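Local coordinates for protein leucyl aminopeptidase (Trypanosoma brucei brucei, PDB 5NTD) that probably removes N-terminal residues, leucine among them, from peptides as a hexameric M17 aminopeptidase with two manganese ions in each active site, where bestatin is bound, at residues G[165-170]-G[174-179]; G[212-217]-G[504-509]; G[251-256]-G[382-387]; G[416-421]-G[475-480]. One frame throughout, in Å; residues are numbered along the deposited sequence.

Contact 1 (G[165-170]-G[174-179]); sequences FSAKDG and AAYNSG
Phe165 and Tyr176 lie side by side and point the same way, their rings almost parallel (planes 1° apart) but slid so far that they barely overlap, so the closest touch is Phe165 CE1 on Tyr176 CB, at 3.5 Å. Ala167 approaches the tyrosine at its ring edge, CB lying 3.6 Å from Tyr176 CE2, a place where a methyl fits closely. Beside them Phe165 and Asn177 form a single backbone bridge; Ser166 N donates to Tyr176 O at 3.2 Å, nearly straight at 168°, and Ser178 bonds to the backbone of Asn164. Ser166 O takes a CA-H...O contact from Tyr176 CA at 3.1 Å. Next along, Ser166 CB rests on Ser178 CB at 3.6 Å.

Two local turns set these groups. A type I' turn from Ala174 to Asn177 presents Tyr176, and an ST turn bends the other segment: with OG swung away from its own backbone N (chi1 -175°), Ser166 OG accepts from Lys168 N at 3.1 Å. The phenol suits its place because its hydroxyl reaches Glu11; Arg211 separately donates to the backbone O of Tyr176. Both segments belong to the loop between helix 150-158 and strand 183-188; Phe165 packs on helix 196-214, Ala175 on helix 6-20, and Tyr176 on Val358 of a second subunit.

Contact 2 (G[212-217]-G[504-509]); sequences LVDAPP and NGATGF
Asp214, on the last turn of helix 196-214, bonds to strand 505-506 of the two-stranded antiparallel hairpin 501-502/505-506, so the contact is a helix C-terminus fastened to a hairpin strand by a carboxylate and a small apolar touch. The tight part is small and buried. Asp214 OD1 accepts the backbone N-H of Ala506 at 2.8 Å and 174°; the N-H reaches OD1 from the syn side, 30° out of the carboxylate plane. The carboxylate gets there because CG stands opposite the carbonyl carbon of Asp214 (chi1 -86°). Its other oxygen, OD2, is bonded to His163, so the group is held at both oxygens and its rotation should be restrained. Glycine suits position 505, where a CB would run into Asp214 OD1 and, at this positive phi, press on the preceding carbonyl O; Gly505 CA passes Asp214 OD1 at 3.7 Å.

The contact thins quickly in both directions. Beyond the helix end, the chain from Ala215 through Pro217 turns from the hairpin toward a second subunit, whose Asp354 and Asp355 pack on the two prolines. Before the strand, Asn504 is exposed, whereas Thr507 points from the helix and forms an ST turn, its OG1 accepting Phe509 N at 3.3 Å. The small methyl of Ala506 fits against the helix end, with CB 3.4 Å from Asp214 OD1 and 3.5 Å from Val213 CG1.

Contact 3 (G[251-256]-G[382-387]); sequences RGYGGI and VFHATN
Tyr253 reaches across to His384 where the N-terminus of helix 254-260 faces the side of helix 374-387, inside the catalytic domain of the M17 (cytosol aminopeptidase) family. Tyr253 occupies the N-cap position of the first helix, and Gly252 before it is the C-prime residue of a Schellman motif closing helix 246-250, so two short helices meet at this corner. Glycine suits that position because its phi is positive (87°).

The polar interaction is a single hydrogen bond. Tyr253 OH and His384 ND1 lie 2.6 Å apart, and either could be the donor. The hydroxyl comes in at the edge of the imidazole, in its plane. The first torsion of His384 (chi1 -178°) carries the imidazole toward Tyr253, and the ring's rotation about CB-CG turns ND1 to it.

The aromatic groups themselves are set obliquely, with centroids 5.6 Å apart and planes at 57°. The apolar part is slight: Tyr253 CE1 approaches His384 CB at 4.0 Å. Around the pair, strands 239-244 and 268-274 supply Ile243 and Leu269, each touching both side chains. Tyrosine and histidine suit the place, since their polar ends pair within these apolar surroundings.

Bonds between side chains and backbone support each side. Asp380 OD2 receives the N-H of Ile256, which ties the start of helix 254-260 to helix 374-387. Near the end of the latter, Val382 O accepts from Thr386 twice, N and OG1 arriving from opposite faces of its carbonyl plane, OG1 at 2.7 Å.

Contact 4 (G[416-421]-G[475-480]); sequences GLYVNE and AGYFIT
Helix 471-480 packs against strand 415-419 of the large mixed sheet in the catalytic domain, an alpha/beta layer contact in which the segment axes run 9.1 Å apart at a crossing angle of -39°. Tyr418 is the residue that fills it. Its ring extends from the strand with CG turned from the backbone N (chi1 177°) and lies against the helix at Gly476, where Tyr418 CE2 is 3.6 Å from Gly476 C. The glycine CA makes an off-centre CH-pi contact, 4.3 Å from the ring centroid, and this close approach suits a residue without a side chain. At the ring's edge, in its plane, Thr480 CG2 touches Tyr418 CE2 at 3.9 Å.

Tyr477 runs beside Tyr418, pointing the same way; Tyr418 OH nears Tyr477 CB at 3.5 Å and lies in plane at the edge of the Tyr477 ring. Tyr418 also meets the ring of Tyr444 obliquely (planes at about 50°), and its backbone pairs with His493 of strand 490-495.

No direct hydrogen bond crosses between the segments. A water does so instead, sitting 2.5 Å from Tyr418 OH and donating to Thr480 OG1 at 2.8 Å. Thr480 OG1 in turn donates to Tyr477 O, in the carbonyl plane and on a lone pair. The threonine hydroxyl is thus used in both roles, and the phenol is linked to it through a water, so the polar coupling of strand and helix is solvent-mediated.

In the fold
Contacts 2 and 3 are buried, whereas contacts 1 and 4 are only partly so. Contacts 1 and 2 are neighbours that share helix 196-214: Phe165 of contact 1 packs on Pro216 and Asp214 of contact 2, and both reach a second subunit. Contacts 3 and 4, on one side of the chain's centre, meet where Val382 CG2 touches Ile479 O, 3.7 Å apart, joining helices 374-387 and 471-480; both lie within the chain loop closed by contact 2. Chemistry follows place: the buried contacts 2 and 3 rely on direct polar bonds made by side chains, contact 1 in its loop on a backbone bond, and the partly exposed contact 4 on water.

Contact 1 (G[165-170]-G[174-179])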
loop_
_atom_site.group_PDB
_atom_site.type_symbol
_atom_site.label_atom_id
_atom_site.label_comp_id
_atom_site.label_asym_id
_atom_site.label_seq_id
_atom_site.Cartn_x
_atom_site.Cartn_y
_atom_site.Cartn_z
ATOM N N PHE G 165 7.524 30.450 -20.294
ATOM C CA PHE G 165 6.203 30.233 -19.718
ATOM C C PHE G 165 6.203 30.644 -18.239
ATOM O O PHE G 165 6.959 30.128 -17.442
ATOM C CB PHE G 165 5.700 28.811 -19.834
ATOM C CG PHE G 165 4.358 28.651 -19.220
ATOM C CD1 PHE G 165 3.206 28.976 -19.933
ATOM C CD2 PHE G 165 4.238 28.311 -17.865
ATOM C CE1 PHE G 165 1.963 28.900 -19.346
ATOM C CE2 PHE G 165 2.984 28.245 -17.269
ATOM C CZ PHE G 165 1.857 28.550 -18.002
ATOM N N SER G 166 5.291 31.529 -17.884
ATOM C CA SER G 166 5.091 31.924 -16.490
ATOM C C SER G 166 3.685 32.434 -16.202
ATOM O O SER G 166 3.030 33.026 -17.054
ATOM C CB SER G 166 6.063 32.994 -16.091
ATOM O OG SER G 166 5.947 33.289 -14.707
ATOM N N ALA G 167 3.231 32.137 -14.996
ATOM C CA ALA G 167 1.962 32.634 -14.459
ATOM C C ALA G 167 2.176 33.504 -13.219
ATOM O O ALA G 167 1.224 33.886 -12.548
ATOM C CB ALA G 167 1.020 31.485 -14.138
ATOM N N LYS G 168 3.434 33.790 -12.924
ATOM C CA LYS G 168 3.770 34.597 -11.756
ATOM C C LYS G 168 3.496 36.097 -11.976
ATOM O O LYS G 168 3.630 36.603 -13.086
ATOM C CB LYS G 168 5.248 34.435 -11.371
ATOM C CG LYS G 168 5.632 33.051 -10.827
ATOM C CD LYS G 168 7.118 33.052 -10.476
ATOM C CE LYS G 168 7.617 31.724 -9.996
ATOM N NZ LYS G 168 7.068 31.404 -8.654
ATOM N N ASP G 169 3.140 36.778 -10.893
ATOM C CA ASP G 169 3.113 38.243 -10.822
ATOM C C ASP G 169 2.382 38.937 -11.991
ATOM O O ASP G 169 2.957 39.727 -12.693
ATOM C CB ASP G 169 4.538 38.762 -10.708
ATOM C CG ASP G 169 5.232 38.261 -9.452
ATOM O OD1 ASP G 169 4.624 38.348 -8.372
ATOM O OD2 ASP G 169 6.380 37.751 -9.526
ATOM N N GLY G 170 1.142 38.540 -12.235
ATOM C CA GLY G 170 0.323 39.118 -13.312
ATOM C C GLY G 170 0.594 38.667 -14.739
ATOM O O GLY G 170 -0.157 38.995 -15.652
ATOM N N ALA G 174 -0.749 38.721 -19.378
ATOM C CA ALA G 174 0.126 38.925 -20.561
ATOM C C ALA G 174 0.334 37.636 -21.369
ATOM O O ALA G 174 1.431 37.349 -21.869
ATOM C CB ALA G 174 1.458 39.490 -20.120
ATOM N N ALA G 175 -0.733 36.855 -21.471
ATOM C CA ALA G 175 -0.722 35.567 -22.192
ATOM C C ALA G 175 0.400 34.593 -21.720
ATOM O O ALA G 175 0.924 33.786 -22.476
ATOM C CB ALA G 175 -0.620 35.814 -23.680
ATOM N N TYR G 176 0.717 34.679 -20.430
ATOM C CA TYR G 176 1.675 33.762 -19.753
ATOM C C TYR G 176 3.087 33.867 -20.354
ATOM O O TYR G 176 3.845 32.913 -20.360
ATOM C CB TYR G 176 1.176 32.329 -19.777
ATOM C CG TYR G 176 -0.089 32.169 -19.017
ATOM C CD1 TYR G 176 -1.341 32.413 -19.619
ATOM C CD2 TYR G 176 -0.082 31.782 -17.659
ATOM C CE1 TYR G 176 -2.529 32.293 -18.884
ATOM C CE2 TYR G 176 -1.273 31.656 -16.948
ATOM C CZ TYR G 176 -2.494 31.902 -17.567
ATOM O OH TYR G 176 -3.667 31.764 -16.837
ATOM N N ASN G 177 3.395 35.046 -20.884
ATOM C CA ASN G 177 4.769 35.401 -21.286
ATOM C C ASN G 177 5.469 35.943 -20.073
ATOM O O ASN G 177 5.047 36.920 -19.515
ATOM C CB ASN G 177 4.794 36.470 -22.380
ATOM C CG ASN G 177 4.329 35.942 -23.703
ATOM O OD1 ASN G 177 4.903 34.985 -24.244
ATOM N ND2 ASN G 177 3.270 36.524 -24.228
ATOM N N SER G 178 6.537 35.297 -19.678
ATOM C CA SER G 178 7.248 35.702 -18.479
ATOM C C SER G 178 7.800 37.098 -18.653
ATOM O O SER G 178 8.342 37.425 -19.695
ATOM C CB SER G 178 8.404 34.747 -18.175
ATOM O OG SER G 178 9.142 35.175 -17.037
ATOM N N GLY G 179 7.731 37.883 -17.594
ATOM C CA GLY G 179 8.442 39.180 -17.525
ATOM C C GLY G 179 9.809 39.103 -16.848
ATOM O O GLY G 179 10.526 40.103 -16.737
#

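Contact 2 (G[212-217]-G[504-509])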
loop_
_atom_site.group_PDB
_atom_site.type_symbol
_atom_site.label_atom_id
_atom_site.label_comp_id
_atom_site.label_asym_id
_atom_site.label_seq_id
_atom_site.Cartn_x
_atom_site.Cartn_y
_atom_site.Cartn_z
ATOM N N LEU G 212 5.389 24.710 -24.516
ATOM C CA LEU G 212 4.250 23.804 -24.713
ATOM C C LEU G 212 4.191 22.754 -23.568
ATOM O O LEU G 212 3.131 22.432 -23.052
ATOM C CB LEU G 212 4.314 23.111 -26.061
ATOM C CG LEU G 212 4.201 24.031 -27.298
ATOM C CD1 LEU G 212 4.598 23.279 -28.527
ATOM C CD2 LEU G 212 2.794 24.583 -27.462
ATOM N N VAL G 213 5.358 22.257 -23.202
ATOM C CA VAL G 213 5.472 21.215 -22.182
ATOM C C VAL G 213 5.170 21.773 -20.778
ATOM O O VAL G 213 4.372 21.215 -20.035
ATOM C CB VAL G 213 6.840 20.521 -22.256
ATOM C CG1 VAL G 213 6.986 19.494 -21.139
ATOM C CG2 VAL G 213 6.964 19.822 -23.589
ATOM N N ASP G 214 5.766 22.913 -20.475
ATOM C CA ASP G 214 5.519 23.658 -19.202
ATOM C C ASP G 214 4.045 24.014 -19.021
ATOM O O ASP G 214 3.520 24.019 -17.936
ATOM C CB ASP G 214 6.294 24.979 -19.144
ATOM C CG ASP G 214 7.712 24.827 -18.609
ATOM O OD1 ASP G 214 8.003 23.845 -17.896
ATOM O OD2 ASP G 214 8.539 25.677 -18.970
ATOM N N ALA G 215 3.387 24.354 -20.117
ATOM C CA ALA G 215 2.029 24.890 -20.058
ATOM C C ALA G 215 1.133 23.871 -19.397
ATOM O O ALA G 215 1.170 22.689 -19.744
ATOM C CB ALA G 215 1.511 25.241 -21.445
ATOM N N PRO G 216 0.280 24.321 -18.478
ATOM C CA PRO G 216 -0.660 23.395 -17.868
ATOM C C PRO G 216 -1.765 23.026 -18.823
ATOM O O PRO G 216 -1.992 23.712 -19.801
ATOM C CB PRO G 216 -1.209 24.193 -16.705
ATOM C CG PRO G 216 -1.187 25.599 -17.190
ATOM C CD PRO G 216 0.076 25.691 -17.999
ATOM N N PRO G 217 -2.459 21.905 -18.562
ATOM C CA PRO G 217 -3.408 21.403 -19.552
ATOM C C PRO G 217 -4.633 22.265 -19.671
ATOM O O PRO G 217 -5.396 22.084 -20.587
ATOM C CB PRO G 217 -3.769 20.009 -19.021
ATOM C CG PRO G 217 -2.723 19.664 -18.030
ATOM C CD PRO G 217 -2.286 20.964 -17.446
ATOM N N ASN G 504 13.267 22.212 -12.586
ATOM C CA ASN G 504 12.786 23.545 -13.025
ATOM C C ASN G 504 11.669 23.534 -14.040
ATOM O O ASN G 504 11.144 24.581 -14.394
ATOM C CB ASN G 504 13.935 24.375 -13.573
ATOM C CG ASN G 504 14.942 24.731 -12.495
ATOM O OD1 ASN G 504 14.587 24.956 -11.335
ATOM N ND2 ASN G 504 16.190 24.748 -12.857
ATOM N N GLY G 505 11.319 22.357 -14.510
ATOM C CA GLY G 505 10.258 22.238 -15.509
ATOM C C GLY G 505 10.783 21.630 -16.803
ATOM O O GLY G 505 11.722 20.869 -16.797
ATOM N N ALA G 506 10.135 21.983 -17.911
ATOM C CA ALA G 506 10.441 21.404 -19.217
ATOM C C ALA G 506 11.855 21.800 -19.651
ATOM O O ALA G 506 12.357 22.847 -19.290
ATOM C CB ALA G 506 9.466 21.833 -20.245
ATOM N N THR G 507 12.487 20.893 -20.362
ATOM C CA THR G 507 13.856 21.072 -20.869
ATOM C C THR G 507 13.899 21.478 -22.352
ATOM O O THR G 507 14.926 21.877 -22.850
ATOM C CB THR G 507 14.681 19.773 -20.739
ATOM O OG1 THR G 507 13.963 18.710 -21.369
ATOM C CG2 THR G 507 14.925 19.449 -19.324
ATOM N N GLY G 508 12.800 21.274 -23.055
ATOM C CA GLY G 508 12.766 21.426 -24.504
ATOM C C GLY G 508 13.609 20.378 -25.223
ATOM O O GLY G 508 14.086 20.598 -26.339
ATOM N N PHE G 509 13.785 19.229 -24.599
ATOM C CA PHE G 509 14.518 18.095 -25.204
ATOM C C PHE G 509 13.741 17.527 -26.376
ATOM O O PHE G 509 12.543 17.293 -26.287
ATOM C CB PHE G 509 14.728 17.002 -24.146
ATOM C CG PHE G 509 15.495 15.790 -24.610
ATOM C CD1 PHE G 509 14.891 14.814 -25.403
ATOM C CD2 PHE G 509 16.775 15.562 -24.150
ATOM C CE1 PHE G 509 15.579 13.669 -25.766
ATOM C CE2 PHE G 509 17.469 14.428 -24.515
ATOM C CZ PHE G 509 16.875 13.483 -25.317
#

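Contact 3 (G[251-256]-G[382-387])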
loop_
_atom_site.group_PDB
_atom_site.type_symbol
_atom_site.label_atom_id
_atom_site.label_comp_id
_atom_site.label_asym_id
_atom_site.label_seq_id
_atom_site.Cartn_x
_atom_site.Cartn_y
_atom_site.Cartn_z
ATOM N N ARG G 251 -13.596 6.873 -39.203
ATOM C CA ARG G 251 -12.485 6.523 -40.116
ATOM C C ARG G 251 -11.549 5.418 -39.623
ATOM O O ARG G 251 -10.515 5.157 -40.233
ATOM C CB ARG G 251 -11.705 7.766 -40.441
ATOM C CG ARG G 251 -12.541 8.753 -41.261
ATOM C CD ARG G 251 -11.824 10.070 -41.520
ATOM N NE ARG G 251 -10.591 9.866 -42.294
ATOM C CZ ARG G 251 -9.755 10.832 -42.667
ATOM N NH1 ARG G 251 -8.646 10.521 -43.326
ATOM N NH2 ARG G 251 -10.006 12.106 -42.380
ATOM N N GLY G 252 -11.940 4.725 -38.557
ATOM C CA GLY G 252 -11.252 3.478 -38.124
ATOM C C GLY G 252 -10.063 3.679 -37.212
ATOM O O GLY G 252 -9.343 2.739 -36.919
ATOM N N TYR G 253 -9.883 4.899 -36.725
ATOM C CA TYR G 253 -8.791 5.219 -35.785
ATOM C C TYR G 253 -9.204 4.933 -34.336
ATOM O O TYR G 253 -9.291 5.827 -33.489
ATOM C CB TYR G 253 -8.347 6.673 -35.937
ATOM C CG TYR G 253 -7.665 6.945 -37.263
ATOM C CD1 TYR G 253 -6.292 6.777 -37.410
ATOM C CD2 TYR G 253 -8.403 7.403 -38.375
ATOM C CE1 TYR G 253 -5.660 7.062 -38.626
ATOM C CE2 TYR G 253 -7.784 7.671 -39.599
ATOM C CZ TYR G 253 -6.411 7.495 -39.718
ATOM O OH TYR G 253 -5.789 7.696 -40.914
ATOM N N GLY G 254 -9.459 3.665 -34.088
ATOM C CA GLY G 254 -10.055 3.205 -32.826
ATOM C C GLY G 254 -9.172 3.436 -31.615
ATOM O O GLY G 254 -9.669 3.630 -30.494
ATOM N N GLY G 255 -7.870 3.440 -31.833
ATOM C CA GLY G 255 -6.916 3.610 -30.720
ATOM C C GLY G 255 -6.926 4.983 -30.105
ATOM O O GLY G 255 -7.298 5.184 -28.967
ATOM N N ILE G 256 -6.598 5.965 -30.915
ATOM C CA ILE G 256 -6.636 7.357 -30.467
ATOM C C ILE G 256 -8.056 7.799 -30.096
ATOM O O ILE G 256 -8.248 8.572 -29.163
ATOM C CB ILE G 256 -5.956 8.352 -31.465
ATOM C CG1 ILE G 256 -5.950 9.753 -30.879
ATOM C CG2 ILE G 256 -6.622 8.337 -32.833
ATOM C CD1 ILE G 256 -4.998 10.694 -31.581
ATOM N N VAL G 382 1.516 5.742 -36.141
ATOM C CA VAL G 382 2.515 5.122 -37.046
ATOM C C VAL G 382 1.859 4.396 -38.210
ATOM O O VAL G 382 2.395 4.370 -39.310
ATOM C CB VAL G 382 3.520 4.181 -36.351
ATOM C CG1 VAL G 382 4.278 4.927 -35.275
ATOM C CG2 VAL G 382 2.845 2.946 -35.778
ATOM N N PHE G 383 0.681 3.831 -37.981
ATOM C CA PHE G 383 -0.073 3.225 -39.104
ATOM C C PHE G 383 -0.503 4.319 -40.090
ATOM O O PHE G 383 -0.344 4.166 -41.295
ATOM C CB PHE G 383 -1.298 2.450 -38.712
ATOM C CG PHE G 383 -1.889 1.691 -39.868
ATOM C CD1 PHE G 383 -1.357 0.456 -40.260
ATOM C CD2 PHE G 383 -2.936 2.225 -40.615
ATOM C CE1 PHE G 383 -1.904 -0.258 -41.352
ATOM C CE2 PHE G 383 -3.474 1.521 -41.689
ATOM C CZ PHE G 383 -2.955 0.289 -42.064
ATOM N N HIS G 384 -1.001 5.403 -39.544
ATOM C CA HIS G 384 -1.366 6.533 -40.371
ATOM C C HIS G 384 -0.173 7.006 -41.244
ATOM O O HIS G 384 -0.291 7.205 -42.455
ATOM C CB HIS G 384 -1.812 7.699 -39.512
ATOM C CG HIS G 384 -2.253 8.887 -40.307
ATOM N ND1 HIS G 384 -3.477 8.939 -40.945
ATOM C CD2 HIS G 384 -1.635 10.068 -40.571
ATOM C CE1 HIS G 384 -3.601 10.112 -41.547
ATOM N NE2 HIS G 384 -2.496 10.810 -41.338
ATOM N N ALA G 385 0.968 7.181 -40.603
ATOM C CA ALA G 385 2.173 7.678 -41.290
ATOM C C ALA G 385 2.645 6.704 -42.359
ATOM O O ALA G 385 3.082 7.129 -43.423
ATOM C CB ALA G 385 3.304 7.952 -40.315
ATOM N N THR G 386 2.560 5.432 -42.070
ATOM C CA THR G 386 3.136 4.412 -42.960
ATOM C C THR G 386 2.146 3.875 -44.003
ATOM O O THR G 386 2.534 3.132 -44.897
ATOM C CB THR G 386 3.710 3.208 -42.190
ATOM O OG1 THR G 386 2.708 2.671 -41.325
ATOM C CG2 THR G 386 4.901 3.648 -41.399
ATOM N N ASN G 387 0.891 4.243 -43.874
ATOM C CA ASN G 387 -0.147 3.720 -44.764
ATOM C C ASN G 387 -1.031 4.744 -45.454
ATOM O O ASN G 387 -1.525 4.480 -46.535
ATOM C CB ASN G 387 -1.085 2.776 -44.017
ATOM C CG ASN G 387 -1.766 1.768 -44.949
ATOM O OD1 ASN G 387 -1.144 0.823 -45.408
ATOM N ND2 ASN G 387 -3.042 1.981 -45.217
#

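Contact 4 (G[416-421]-G[475-480])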
loop_
_atom_site.group_PDB
_atom_site.type_symbol
_atom_site.label_atom_id
_atom_site.label_comp_id
_atom_site.label_asym_id
_atom_site.label_seq_id
_atom_site.Cartn_x
_atom_site.Cartn_y
_atom_site.Cartn_z
ATOM N N GLY G 416 15.555 6.716 -24.224
ATOM C CA GLY G 416 15.745 5.319 -24.629
ATOM C C GLY G 416 15.391 5.124 -26.099
ATOM O O GLY G 416 14.358 5.590 -26.547
ATOM N N LEU G 417 16.232 4.394 -26.800
ATOM C CA LEU G 417 15.986 4.049 -28.200
ATOM C C LEU G 417 15.680 2.570 -28.437
ATOM O O LEU G 417 16.488 1.703 -28.135
ATOM C CB LEU G 417 17.185 4.426 -29.074
ATOM C CG LEU G 417 17.649 5.880 -29.035
ATOM C CD1 LEU G 417 18.809 6.066 -30.010
ATOM C CD2 LEU G 417 16.518 6.836 -29.361
ATOM N N TYR G 418 14.536 2.321 -29.059
ATOM C CA TYR G 418 14.169 0.985 -29.528
ATOM C C TYR G 418 14.107 1.074 -31.055
ATOM O O TYR G 418 13.223 1.746 -31.599
ATOM C CB TYR G 418 12.812 0.578 -28.937
ATOM C CG TYR G 418 12.264 -0.748 -29.390
ATOM C CD1 TYR G 418 12.636 -1.939 -28.732
ATOM C CD2 TYR G 418 11.325 -0.829 -30.425
ATOM C CE1 TYR G 418 12.127 -3.165 -29.139
ATOM C CE2 TYR G 418 10.823 -2.060 -30.845
ATOM C CZ TYR G 418 11.210 -3.213 -30.191
ATOM O OH TYR G 418 10.701 -4.437 -30.582
ATOM N N VAL G 419 15.022 0.409 -31.715
ATOM C CA VAL G 419 15.255 0.623 -33.126
ATOM C C VAL G 419 15.419 -0.689 -33.892
ATOM O O VAL G 419 16.186 -1.550 -33.487
ATOM C CB VAL G 419 16.513 1.481 -33.353
ATOM C CG1 VAL G 419 16.560 2.030 -34.784
ATOM C CG2 VAL G 419 16.541 2.654 -32.381
ATOM N N ASN G 420 14.733 -0.801 -35.016
ATOM C CA ASN G 420 14.775 -2.060 -35.794
ATOM C C ASN G 420 16.016 -2.272 -36.676
ATOM O O ASN G 420 16.217 -3.334 -37.195
ATOM C CB ASN G 420 13.525 -2.234 -36.638
ATOM C CG ASN G 420 13.474 -1.275 -37.777
ATOM O OD1 ASN G 420 14.192 -0.273 -37.799
ATOM N ND2 ASN G 420 12.627 -1.546 -38.715
ATOM N N GLU G 421 16.849 -1.264 -36.794
ATOM C CA GLU G 421 18.100 -1.331 -37.619
ATOM C C GLU G 421 19.269 -0.707 -36.885
ATOM O O GLU G 421 19.118 0.357 -36.329
ATOM C CB GLU G 421 17.921 -0.592 -38.920
ATOM C CG GLU G 421 16.921 -1.271 -39.834
ATOM C CD GLU G 421 16.780 -0.603 -41.186
ATOM O OE1 GLU G 421 17.469 0.425 -41.433
ATOM O OE2 GLU G 421 15.972 -1.131 -42.004
ATOM N N ALA G 475 7.038 -1.816 -24.834
ATOM C CA ALA G 475 6.156 -0.704 -25.264
ATOM C C ALA G 475 6.452 -0.312 -26.721
ATOM O O ALA G 475 5.561 -0.054 -27.516
ATOM C CB ALA G 475 6.289 0.490 -24.358
ATOM N N GLY G 476 7.732 -0.303 -27.053
ATOM C CA GLY G 476 8.167 -0.042 -28.430
ATOM C C GLY G 476 7.657 -1.115 -29.361
ATOM O O GLY G 476 7.084 -0.837 -30.413
ATOM N N TYR G 477 7.814 -2.352 -28.938
ATOM C CA TYR G 477 7.358 -3.495 -29.749
ATOM C C TYR G 477 5.892 -3.329 -30.113
ATOM O O TYR G 477 5.484 -3.547 -31.240
ATOM C CB TYR G 477 7.584 -4.839 -29.042
ATOM C CG TYR G 477 6.836 -5.948 -29.738
ATOM C CD1 TYR G 477 7.336 -6.532 -30.899
ATOM C CD2 TYR G 477 5.578 -6.357 -29.294
ATOM C CE1 TYR G 477 6.637 -7.514 -31.577
ATOM C CE2 TYR G 477 4.870 -7.341 -29.967
ATOM C CZ TYR G 477 5.406 -7.908 -31.104
ATOM O OH TYR G 477 4.693 -8.856 -31.787
ATOM N N PHE G 478 5.081 -2.977 -29.121
ATOM C CA PHE G 478 3.636 -2.817 -29.319
ATOM C C PHE G 478 3.375 -1.898 -30.520
ATOM O O PHE G 478 2.559 -2.176 -31.395
ATOM C CB PHE G 478 2.941 -2.243 -28.085
ATOM C CG PHE G 478 1.480 -1.993 -28.290
ATOM C CD1 PHE G 478 1.037 -0.834 -28.905
ATOM C CD2 PHE G 478 0.537 -2.934 -27.895
ATOM C CE1 PHE G 478 -0.318 -0.613 -29.113
ATOM C CE2 PHE G 478 -0.823 -2.720 -28.104
ATOM C CZ PHE G 478 -1.253 -1.563 -28.704
ATOM N N ILE G 479 4.064 -0.784 -30.498
ATOM C CA ILE G 479 3.917 0.252 -31.540
ATOM C C ILE G 479 4.248 -0.340 -32.927
ATOM O O ILE G 479 3.523 -0.118 -33.870
ATOM C CB ILE G 479 4.820 1.453 -31.266
ATOM C CG1 ILE G 479 4.395 2.144 -29.976
ATOM C CG2 ILE G 479 4.742 2.428 -32.429
ATOM C CD1 ILE G 479 5.450 3.082 -29.410
ATOM N N THR G 480 5.293 -1.161 -32.990
ATOM C CA THR G 480 5.738 -1.757 -34.262
ATOM C C THR G 480 4.689 -2.677 -34.894
ATOM O O THR G 480 4.604 -2.761 -36.106
ATOM C CB THR G 480 7.075 -2.516 -34.184
ATOM O OG1 THR G 480 6.952 -3.678 -33.373
ATOM C CG2 THR G 480 8.135 -1.616 -33.619
HETATM O O HOH W 1 9.547 -4.567 -32.812
#